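PDB 6S9V: sucrose 6(F)-phosphate phosphorylase from Thermoanaerobacterium thermosaccharolyticum DSM 571, which is a carbohydrate-active enzyme of the alpha-amylase family, built on a TIM-barrel catalytic domain. Local coordinates for residues A[399-404]-A[413-418]; A[391-396]-A[417-422]. One frame throughout, in Å; residues are numbered along the deposited sequence.

Contact 1. Residues A[399-404]-A[413-418]; sequences GVNDFE and REINRH. With SO4 (sulfate ion), chain I; SO4 (sulfate ion), chain H.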
ATOM      1  N   GLY A 399       8.149   5.933  14.920  1.00 19.62           N
ATOM      2  CA  GLY A 399       8.447   4.661  15.551  1.00 19.50           C
ATOM      3  C   GLY A 399       9.749   4.071  15.039  1.00 20.85           C
ATOM      4  O   GLY A 399      10.107   4.216  13.870  1.00 22.17           O
ATOM      5  N   VAL A 400      10.467   3.400  15.937  1.00 21.32           N
ATOM      6  CA  VAL A 400      11.703   2.715  15.590  1.00 22.86           C
ATOM      7  C   VAL A 400      11.421   1.228  15.427  1.00 21.17           C
ATOM      8  O   VAL A 400      10.397   0.701  15.879  1.00 20.10           O
ATOM      9  CB  VAL A 400      12.816   2.937  16.646  1.00 27.67           C
ATOM     10  CG1 VAL A 400      13.130   4.413  16.806  1.00 30.36           C
ATOM     11  CG2 VAL A 400      12.419   2.324  17.974  1.00 29.10           C
ATOM     12  N   ASN A 401      12.376   0.533  14.805  1.00 21.26           N
ATOM     13  CA  ASN A 401      12.264  -0.897  14.540  1.00 22.12           C
ATOM     14  C   ASN A 401      11.862  -1.676  15.781  1.00 21.83           C
ATOM     15  O   ASN A 401      12.476  -1.543  16.846  1.00 21.93           O
ATOM     16  CB  ASN A 401      13.603  -1.430  14.020  1.00 23.73           C
ATOM     17  CG  ASN A 401      13.921  -0.946  12.633  1.00 22.59           C
ATOM     18  OD1 ASN A 401      13.024  -0.736  11.814  1.00 20.56           O
ATOM     19  ND2 ASN A 401      15.211  -0.764  12.352  1.00 23.25           N
ATOM     20  N   ASP A 402      10.850  -2.534  15.615  1.00 21.42           N
ATOM     21  CA  ASP A 402      10.302  -3.360  16.694  1.00 22.03           C
ATOM     22  C   ASP A 402      11.001  -4.716  16.657  1.00 22.58           C
ATOM     23  O   ASP A 402      10.519  -5.696  16.084  1.00 23.05           O
ATOM     24  CB  ASP A 402       8.789  -3.479  16.544  1.00 25.45           C
ATOM     25  CG  ASP A 402       8.116  -4.156  17.730  1.00 28.11           C
ATOM     26  OD1 ASP A 402       8.813  -4.732  18.588  1.00 26.99           O
ATOM     27  OD2 ASP A 402       6.866  -4.098  17.796  1.00 28.41           O
ATOM     28  N   PHE A 403      12.179  -4.762  17.291  1.00 27.06           N
ATOM     29  CA  PHE A 403      12.951  -5.999  17.324  1.00 32.66           C
ATOM     30  C   PHE A 403      12.275  -7.070  18.172  1.00 32.66           C
ATOM     31  O   PHE A 403      12.409  -8.263  17.875  1.00 31.17           O
ATOM     32  CB  PHE A 403      14.367  -5.733  17.851  1.00 42.41           C
ATOM     33  CG  PHE A 403      15.188  -4.865  16.949  1.00 59.40           C
ATOM     34  CD1 PHE A 403      15.433  -5.244  15.640  1.00 66.39           C
ATOM     35  CD2 PHE A 403      15.721  -3.675  17.408  1.00 71.57           C
ATOM     36  CE1 PHE A 403      16.188  -4.448  14.803  1.00 72.43           C
ATOM     37  CE2 PHE A 403      16.481  -2.875  16.575  1.00 78.04           C
ATOM     38  CZ  PHE A 403      16.715  -3.264  15.271  1.00 77.14           C
ATOM     39  N   GLU A 404      11.553  -6.678  19.226  1.00 35.25           N
ATOM     40  CA  GLU A 404      10.872  -7.674  20.047  1.00 37.87           C
ATOM     41  C   GLU A 404       9.883  -8.474  19.214  1.00 35.20           C
ATOM     42  O   GLU A 404       9.840  -9.708  19.294  1.00 34.56           O
ATOM     43  CB  GLU A 404      10.140  -7.005  21.213  1.00 43.65           C
ATOM     44  CG  GLU A 404       9.361  -8.011  22.060  1.00 52.70           C
ATOM     45  CD  GLU A 404       8.579  -7.379  23.191  1.00 59.44           C
ATOM     46  OE1 GLU A 404       8.184  -6.200  23.068  1.00 61.15           O
ATOM     47  OE2 GLU A 404       8.342  -8.082  24.197  1.00 62.00           O
ATOM     48  N   ARG A 413       8.554  -8.723   8.703  1.00 26.99           N
ATOM     49  CA  ARG A 413       7.745  -7.547   8.412  1.00 27.76           C
ATOM     50  C   ARG A 413       7.107  -6.952   9.660  1.00 24.42           C
ATOM     51  O   ARG A 413       6.672  -5.794   9.625  1.00 23.80           O
ATOM     52  CB  ARG A 413       6.644  -7.867   7.398  1.00 35.17           C
ATOM     53  CG  ARG A 413       7.147  -8.085   5.977  1.00 42.80           C
ATOM     54  CD  ARG A 413       5.989  -8.348   5.026  1.00 47.54           C
ATOM     55  NE  ARG A 413       6.442  -8.812   3.721  1.00 54.40           N
ATOM     56  CZ  ARG A 413       6.683 -10.086   3.426  1.00 66.68           C
ATOM     57  NH1 ARG A 413       6.517 -11.030   4.345  1.00 70.11           N
ATOM     58  NH2 ARG A 413       7.090 -10.419   2.208  1.00 73.25           N
ATOM     59  N   GLU A 414       7.045  -7.710  10.756  1.00 23.55           N
ATOM     60  CA  GLU A 414       6.535  -7.174  12.012  1.00 23.18           C
ATOM     61  C   GLU A 414       7.440  -6.093  12.595  1.00 21.35           C
ATOM     62  O   GLU A 414       7.025  -5.411  13.539  1.00 22.08           O
ATOM     63  CB  GLU A 414       6.326  -8.313  13.016  1.00 28.32           C
ATOM     64  CG  GLU A 414       4.933  -8.964  12.928  1.00 36.31           C
ATOM     65  CD  GLU A 414       3.831  -8.096  13.542  1.00 43.23           C
ATOM     66  OE1 GLU A 414       4.046  -7.574  14.659  1.00 45.63           O
ATOM     67  OE2 GLU A 414       2.753  -7.925  12.909  1.00 43.49           O
ATOM     68  N   ILE A 415       8.642  -5.894  12.041  1.00 20.46           N
ATOM     69  CA  ILE A 415       9.525  -4.824  12.502  1.00 20.39           C
ATOM     70  C   ILE A 415       8.845  -3.473  12.384  1.00 20.37           C
ATOM     71  O   ILE A 415       9.146  -2.542  13.141  1.00 20.50           O
ATOM     72  CB  ILE A 415      10.841  -4.859  11.698  1.00 20.91           C
ATOM     73  CG1 ILE A 415      11.944  -4.081  12.413  1.00 21.79           C
ATOM     74  CG2 ILE A 415      10.627  -4.281  10.293  1.00 19.95           C
ATOM     75  CD1 ILE A 415      13.316  -4.317  11.816  1.00 21.60           C
ATOM     76  N   ASN A 416       7.917  -3.349  11.438  1.00 19.27           N
ATOM     77  CA  ASN A 416       7.262  -2.099  11.078  1.00 18.05           C
ATOM     78  C   ASN A 416       5.755  -2.174  11.328  1.00 17.23           C
ATOM     79  O   ASN A 416       4.982  -1.456  10.692  1.00 18.34           O
ATOM     80  CB  ASN A 416       7.566  -1.786   9.609  1.00 19.67           C
ATOM     81  CG  ASN A 416       7.075  -0.423   9.169  1.00 22.10           C
ATOM     82  OD1 ASN A 416       7.244   0.576   9.866  1.00 21.87           O
ATOM     83  ND2 ASN A 416       6.459  -0.377   7.991  1.00 25.80           N
ATOM     84  N   ARG A 417       5.318  -3.028  12.259  1.00 17.82           N
ATOM     85  CA  ARG A 417       3.894  -3.216  12.539  1.00 19.32           C
ATOM     86  C   ARG A 417       3.584  -3.232  14.038  1.00 20.55           C
ATOM     87  O   ARG A 417       2.632  -3.889  14.476  1.00 20.90           O
ATOM     88  CB  ARG A 417       3.384  -4.495  11.876  1.00 19.56           C
ATOM     89  CG  ARG A 417       3.582  -4.527  10.359  1.00 17.86           C
ATOM     90  CD  ARG A 417       3.166  -5.848   9.756  1.00 19.14           C
ATOM     91  NE  ARG A 417       3.208  -5.801   8.297  1.00 20.22           N
ATOM     92  CZ  ARG A 417       2.997  -6.847   7.512  1.00 23.24           C
ATOM     93  NH1 ARG A 417       2.746  -8.042   8.037  1.00 27.36           N
ATOM     94  NH2 ARG A 417       3.047  -6.701   6.201  1.00 21.72           N
ATOM     95  N   HIS A 418       4.350  -2.479  14.827  1.00 19.44           N
ATOM     96  CA  HIS A 418       4.109  -2.359  16.260  1.00 19.18           C
ATOM     97  C   HIS A 418       2.664  -1.965  16.547  1.00 18.71           C
ATOM     98  O   HIS A 418       2.075  -1.155  15.832  1.00 18.47           O
ATOM     99  CB  HIS A 418       5.064  -1.308  16.843  1.00 19.28           C
ATOM    100  CG  HIS A 418       4.892  -1.070  18.311  1.00 20.33           C
ATOM    101  ND1 HIS A 418       5.209  -2.020  19.261  1.00 21.80           N
ATOM    102  CD2 HIS A 418       4.443   0.009  18.994  1.00 20.87           C
ATOM    103  CE1 HIS A 418       4.959  -1.534  20.464  1.00 23.38           C
ATOM    104  NE2 HIS A 418       4.505  -0.300  20.331  1.00 21.76           N
TER
HETATM  105  S   SO4 I 607       2.943 -10.575   5.524  1.00 86.50           S
HETATM  106  O1  SO4 I 607       2.743 -11.670   4.583  1.00 89.27           O
HETATM  107  O2  SO4 I 607       3.116  -9.331   4.779  1.00 85.30           O
HETATM  108  O3  SO4 I 607       4.129 -10.842   6.334  1.00 87.43           O
HETATM  109  O4  SO4 I 607       1.785 -10.452   6.407  1.00 84.25           O
HETATM  110  S   SO4 H 606       3.824  -5.702  19.405  1.00 89.78           S
HETATM  111  O1  SO4 H 606       3.676  -7.048  18.857  1.00 91.86           O
HETATM  112  O2  SO4 H 606       5.241  -5.384  19.549  1.00 87.49           O
HETATM  113  O3  SO4 H 606       3.176  -5.641  20.711  1.00 95.94           O
HETATM  114  O4  SO4 H 606       3.197  -4.735  18.512  1.00 84.03           O
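Asp402 and His418 face each other because both first torsions run anti to the backbone N, chi1 -172° in the aspartate and 179° in the histidine, and send carboxylate and imidazole across the gap between the two chain segments. The motif is a helix N-cap joined to a His-carboxylate hydrogen bond. Asp402 stands just before helix 403-409, where a short acidic side chain can bend back to the first turn: OD1 takes the backbone N of Ala405, leaving OD2 to receive His418 ND1 at 3.0 Å. OD2 lies near the imidazole plane, while ND1 reaches it from above the carboxylate plane, the two flat groups being turned 67° against each other. Glu424 holds His418 NE2, so the ring is gripped at both nitrogens and its rotation is largely fixed.

The backbone adds a second tie, Asp402 N to Ile415 O at 3.0 Å. Beside it the long branch of Ile415 lies obliquely across Asn401, CG1 3.5 Å from Asn401 CB, and carries CD1 on to the Phe403 ring. A branched aliphatic chain suits this buried spot next to Val406, while the amide of Asn401 is turned to Thr363.

Two sulfate ions, probably from the crystallisation liquor, sit at the polar ends. Arg417 grips one of them twice: NH1 meets O4 of that ion at 3.1 Å and NH2 meets O2 at 3.0 Å. Arg413 adds a weak bond from NH1 to O3, and Lys173 binds the same ion. The other sulfate places its O2 2.7 Å from Asp402 OD2.

Contact 2. Residues A[391-396]-A[417-422]; sequences VYYVGL and RHNYGL. With SO4 (sulfate ion), chain H; SO4 (sulfate ion), chain I.
The Tyr393 ring turns its edge to the opposite segment, with His418 O and Tyr420 CD1 both near its plane, while Val394 CG2 covers one face, offset toward the rim. Tyr420 likewise offers an edge to Tyr393, CD1 lying 3.8 Å from Tyr393 CE2, so the two obliquely crossing phenols touch rim to rim and do not stack. One face of Tyr420 is occupied by the imidazole of His418, whose CD2 sits 3.5 Å above the ring centre in an edge-to-face pair.

The polar link is the Tyr393 hydroxyl, which gives its proton to His418 O at 2.7 Å. It approaches from above the carbonyl plane, 39° out of it, and a tyrosine is long enough to span the gap. Its chi1 of 73° sets CG between the backbone N and carbonyl carbon, aiming the ring at the loop.

Tyr392 ends strand 388-392, the eighth of the parallel barrel, and Tyr393 opens helix 393-396; in TIM barrels this end of the strands carries the active-site loops. Tyr392, at the N-cap position, extends beside Tyr393 until OH lies 3.7 Å from Arg417 CG, and bonds Asn416 O. Arg417, from the loop, sends its extended chain past that hydroxyl; its NE is bonded to His309 O.

Arg64 binds both Arg417 O and Asn419 OD1, pinning the loop's backbone and amide. Asn419 N points to a sulfate and donates to its O4 at 2.6 Å, nearly straight at 164°.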
ATOM      1  N   VAL A 391       0.494   8.810   5.203  1.00 16.29           N
ATOM      2  CA  VAL A 391       1.439   8.648   6.306  1.00 16.51           C
ATOM      3  C   VAL A 391       1.062   7.382   7.066  1.00 17.18           C
ATOM      4  O   VAL A 391      -0.067   7.257   7.564  1.00 18.87           O
ATOM      5  CB  VAL A 391       1.446   9.864   7.247  1.00 17.01           C
ATOM      6  CG1 VAL A 391       2.338   9.606   8.468  1.00 18.95           C
ATOM      7  CG2 VAL A 391       1.925  11.107   6.504  1.00 16.69           C
ATOM      8  N   TYR A 392       1.997   6.442   7.137  1.00 14.92           N
ATOM      9  CA  TYR A 392       1.786   5.219   7.906  1.00 15.10           C
ATOM     10  C   TYR A 392       1.885   5.513   9.399  1.00 16.67           C
ATOM     11  O   TYR A 392       2.681   6.352   9.830  1.00 18.22           O
ATOM     12  CB  TYR A 392       2.817   4.187   7.458  1.00 15.77           C
ATOM     13  CG  TYR A 392       2.716   2.803   8.043  1.00 17.39           C
ATOM     14  CD1 TYR A 392       1.621   1.992   7.794  1.00 15.99           C
ATOM     15  CD2 TYR A 392       3.751   2.291   8.813  1.00 19.15           C
ATOM     16  CE1 TYR A 392       1.553   0.711   8.304  1.00 14.92           C
ATOM     17  CE2 TYR A 392       3.691   1.012   9.328  1.00 18.20           C
ATOM     18  CZ  TYR A 392       2.598   0.230   9.068  1.00 16.23           C
ATOM     19  OH  TYR A 392       2.540  -1.036   9.580  1.00 16.18           O
ATOM     20  N   TYR A 393       1.069   4.809  10.198  1.00 16.96           N
ATOM     21  CA  TYR A 393       0.912   5.174  11.606  1.00 17.20           C
ATOM     22  C   TYR A 393       2.227   5.072  12.371  1.00 17.09           C
ATOM     23  O   TYR A 393       2.484   5.873  13.278  1.00 18.69           O
ATOM     24  CB  TYR A 393      -0.163   4.307  12.271  1.00 17.10           C
ATOM     25  CG  TYR A 393       0.246   2.870  12.537  1.00 15.56           C
ATOM     26  CD1 TYR A 393       0.240   1.937  11.513  1.00 15.43           C
ATOM     27  CD2 TYR A 393       0.636   2.452  13.809  1.00 16.93           C
ATOM     28  CE1 TYR A 393       0.606   0.626  11.738  1.00 17.69           C
ATOM     29  CE2 TYR A 393       1.013   1.142  14.040  1.00 17.46           C
ATOM     30  CZ  TYR A 393       0.993   0.235  12.999  1.00 18.23           C
ATOM     31  OH  TYR A 393       1.355  -1.074  13.204  1.00 17.82           O
ATOM     32  N   VAL A 394       3.076   4.100  12.034  1.00 15.71           N
ATOM     33  CA  VAL A 394       4.358   3.997  12.731  1.00 16.50           C
ATOM     34  C   VAL A 394       5.205   5.234  12.458  1.00 18.24           C
ATOM     35  O   VAL A 394       5.810   5.805  13.373  1.00 18.48           O
ATOM     36  CB  VAL A 394       5.096   2.705  12.330  1.00 16.84           C
ATOM     37  CG1 VAL A 394       6.514   2.670  12.960  1.00 17.91           C
ATOM     38  CG2 VAL A 394       4.292   1.488  12.749  1.00 16.95           C
ATOM     39  N   GLY A 395       5.257   5.668  11.194  1.00 20.28           N
ATOM     40  CA  GLY A 395       6.001   6.867  10.853  1.00 20.56           C
ATOM     41  C   GLY A 395       5.390   8.125  11.434  1.00 19.74           C
ATOM     42  O   GLY A 395       6.112   9.065  11.780  1.00 20.42           O
ATOM     43  N   LEU A 396       4.068   8.151  11.572  1.00 18.22           N
ATOM     44  CA  LEU A 396       3.405   9.273  12.225  1.00 17.55           C
ATOM     45  C   LEU A 396       3.958   9.502  13.623  1.00 18.95           C
ATOM     46  O   LEU A 396       4.115  10.648  14.057  1.00 19.53           O
ATOM     47  CB  LEU A 396       1.899   9.011  12.293  1.00 17.48           C
ATOM     48  CG  LEU A 396       1.079  10.056  13.041  1.00 20.28           C
ATOM     49  CD1 LEU A 396       1.107  11.393  12.295  1.00 22.81           C
ATOM     50  CD2 LEU A 396      -0.355   9.567  13.259  1.00 20.18           C
ATOM     51  N   ARG A 417       5.318  -3.028  12.259  1.00 17.82           N
ATOM     52  CA  ARG A 417       3.894  -3.216  12.539  1.00 19.32           C
ATOM     53  C   ARG A 417       3.584  -3.232  14.038  1.00 20.55           C
ATOM     54  O   ARG A 417       2.632  -3.889  14.476  1.00 20.90           O
ATOM     55  CB  ARG A 417       3.384  -4.495  11.876  1.00 19.56           C
ATOM     56  CG  ARG A 417       3.582  -4.527  10.359  1.00 17.86           C
ATOM     57  CD  ARG A 417       3.166  -5.848   9.756  1.00 19.14           C
ATOM     58  NE  ARG A 417       3.208  -5.801   8.297  1.00 20.22           N
ATOM     59  CZ  ARG A 417       2.997  -6.847   7.512  1.00 23.24           C
ATOM     60  NH1 ARG A 417       2.746  -8.042   8.037  1.00 27.36           N
ATOM     61  NH2 ARG A 417       3.047  -6.701   6.201  1.00 21.72           N
ATOM     62  N   HIS A 418       4.350  -2.479  14.827  1.00 19.44           N
ATOM     63  CA  HIS A 418       4.109  -2.359  16.260  1.00 19.18           C
ATOM     64  C   HIS A 418       2.664  -1.965  16.547  1.00 18.71           C
ATOM     65  O   HIS A 418       2.075  -1.155  15.832  1.00 18.47           O
ATOM     66  CB  HIS A 418       5.064  -1.308  16.843  1.00 19.28           C
ATOM     67  CG  HIS A 418       4.892  -1.070  18.311  1.00 20.33           C
ATOM     68  ND1 HIS A 418       5.209  -2.020  19.261  1.00 21.80           N
ATOM     69  CD2 HIS A 418       4.443   0.009  18.994  1.00 20.87           C
ATOM     70  CE1 HIS A 418       4.959  -1.534  20.464  1.00 23.38           C
ATOM     71  NE2 HIS A 418       4.505  -0.300  20.331  1.00 21.76           N
ATOM     72  N   ASN A 419       2.092  -2.548  17.596  1.00 18.86           N
ATOM     73  CA  ASN A 419       0.773  -2.155  18.087  1.00 18.99           C
ATOM     74  C   ASN A 419       0.937  -1.191  19.258  1.00 20.52           C
ATOM     75  O   ASN A 419       1.557  -1.539  20.267  1.00 20.05           O
ATOM     76  CB  ASN A 419      -0.039  -3.380  18.510  1.00 19.77           C
ATOM     77  CG  ASN A 419      -0.561  -4.179  17.317  1.00 22.16           C
ATOM     78  OD1 ASN A 419      -0.766  -3.638  16.229  1.00 20.34           O
ATOM     79  ND2 ASN A 419      -0.765  -5.474  17.522  1.00 27.47           N
ATOM     80  N   TYR A 420       0.382   0.015  19.121  1.00 20.34           N
ATOM     81  CA  TYR A 420       0.461   1.045  20.149  1.00 20.86           C
ATOM     82  C   TYR A 420      -0.752   0.996  21.067  1.00 21.48           C
ATOM     83  O   TYR A 420      -1.888   1.007  20.596  1.00 22.84           O
ATOM     84  CB  TYR A 420       0.529   2.441  19.526  1.00 20.46           C
ATOM     85  CG  TYR A 420       1.812   2.766  18.813  1.00 21.18           C
ATOM     86  CD1 TYR A 420       1.992   2.426  17.477  1.00 21.51           C
ATOM     87  CD2 TYR A 420       2.852   3.416  19.474  1.00 22.89           C
ATOM     88  CE1 TYR A 420       3.164   2.725  16.817  1.00 22.71           C
ATOM     89  CE2 TYR A 420       4.032   3.718  18.819  1.00 24.89           C
ATOM     90  CZ  TYR A 420       4.185   3.366  17.493  1.00 26.49           C
ATOM     91  OH  TYR A 420       5.357   3.665  16.839  1.00 28.72           O
ATOM     92  N   GLY A 421      -0.509   1.004  22.371  1.00 20.22           N
ATOM     93  CA  GLY A 421      -1.573   1.271  23.314  1.00 21.49           C
ATOM     94  C   GLY A 421      -1.859   2.763  23.435  1.00 23.45           C
ATOM     95  O   GLY A 421      -1.079   3.609  23.006  1.00 23.07           O
ATOM     96  N   LEU A 422      -2.998   3.083  24.055  1.00 28.24           N
ATOM     97  CA  LEU A 422      -3.379   4.484  24.208  1.00 30.05           C
ATOM     98  C   LEU A 422      -2.322   5.275  24.973  1.00 30.49           C
ATOM     99  O   LEU A 422      -1.990   6.405  24.600  1.00 31.30           O
ATOM    100  CB  LEU A 422      -4.726   4.596  24.919  1.00 30.02           C
ATOM    101  CG  LEU A 422      -5.978   4.182  24.149  1.00 30.96           C
ATOM    102  CD1 LEU A 422      -7.198   4.349  25.049  1.00 33.21           C
ATOM    103  CD2 LEU A 422      -6.115   5.012  22.881  1.00 31.19           C
TER
HETATM  104  S   SO4 H 606       3.824  -5.702  19.405  1.00 89.78           S
HETATM  105  O1  SO4 H 606       3.676  -7.048  18.857  1.00 91.86           O
HETATM  106  O2  SO4 H 606       5.241  -5.384  19.549  1.00 87.49           O
HETATM  107  O3  SO4 H 606       3.176  -5.641  20.711  1.00 95.94           O
HETATM  108  O4  SO4 H 606       3.197  -4.735  18.512  1.00 84.03           O
HETATM  109  S   SO4 I 607       2.943 -10.575   5.524  1.00 86.50           S
HETATM  110  O1  SO4 I 607       2.743 -11.670   4.583  1.00 89.27           O
HETATM  111  O2  SO4 I 607       3.116  -9.331   4.779  1.00 85.30           O
HETATM  112  O3  SO4 I 607       4.129 -10.842   6.334  1.00 87.43           O
HETATM  113  O4  SO4 I 607       1.785 -10.452   6.407  1.00 84.25           O

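From the N terminus the chain leaves the last barrel strand, 388-392, through helix 393-396, passes 399-404, runs along helix 403-409 and comes back through 413-422. Contact 1 closes the shorter loop, joining the start of helix 403-409 to the segment that follows it; contact 2 closes a wider one, from the barrel strand's end to the same returning segment. The two are nested, not crossed, and overlap at Arg417 and His418. Gly399 N lies 2.8 Å from Val394 O, a probable hydrogen bond that joins the outgoing arms. Together they tie the eighth barrel strand, helix 403-409 and the approach to helix 422-428.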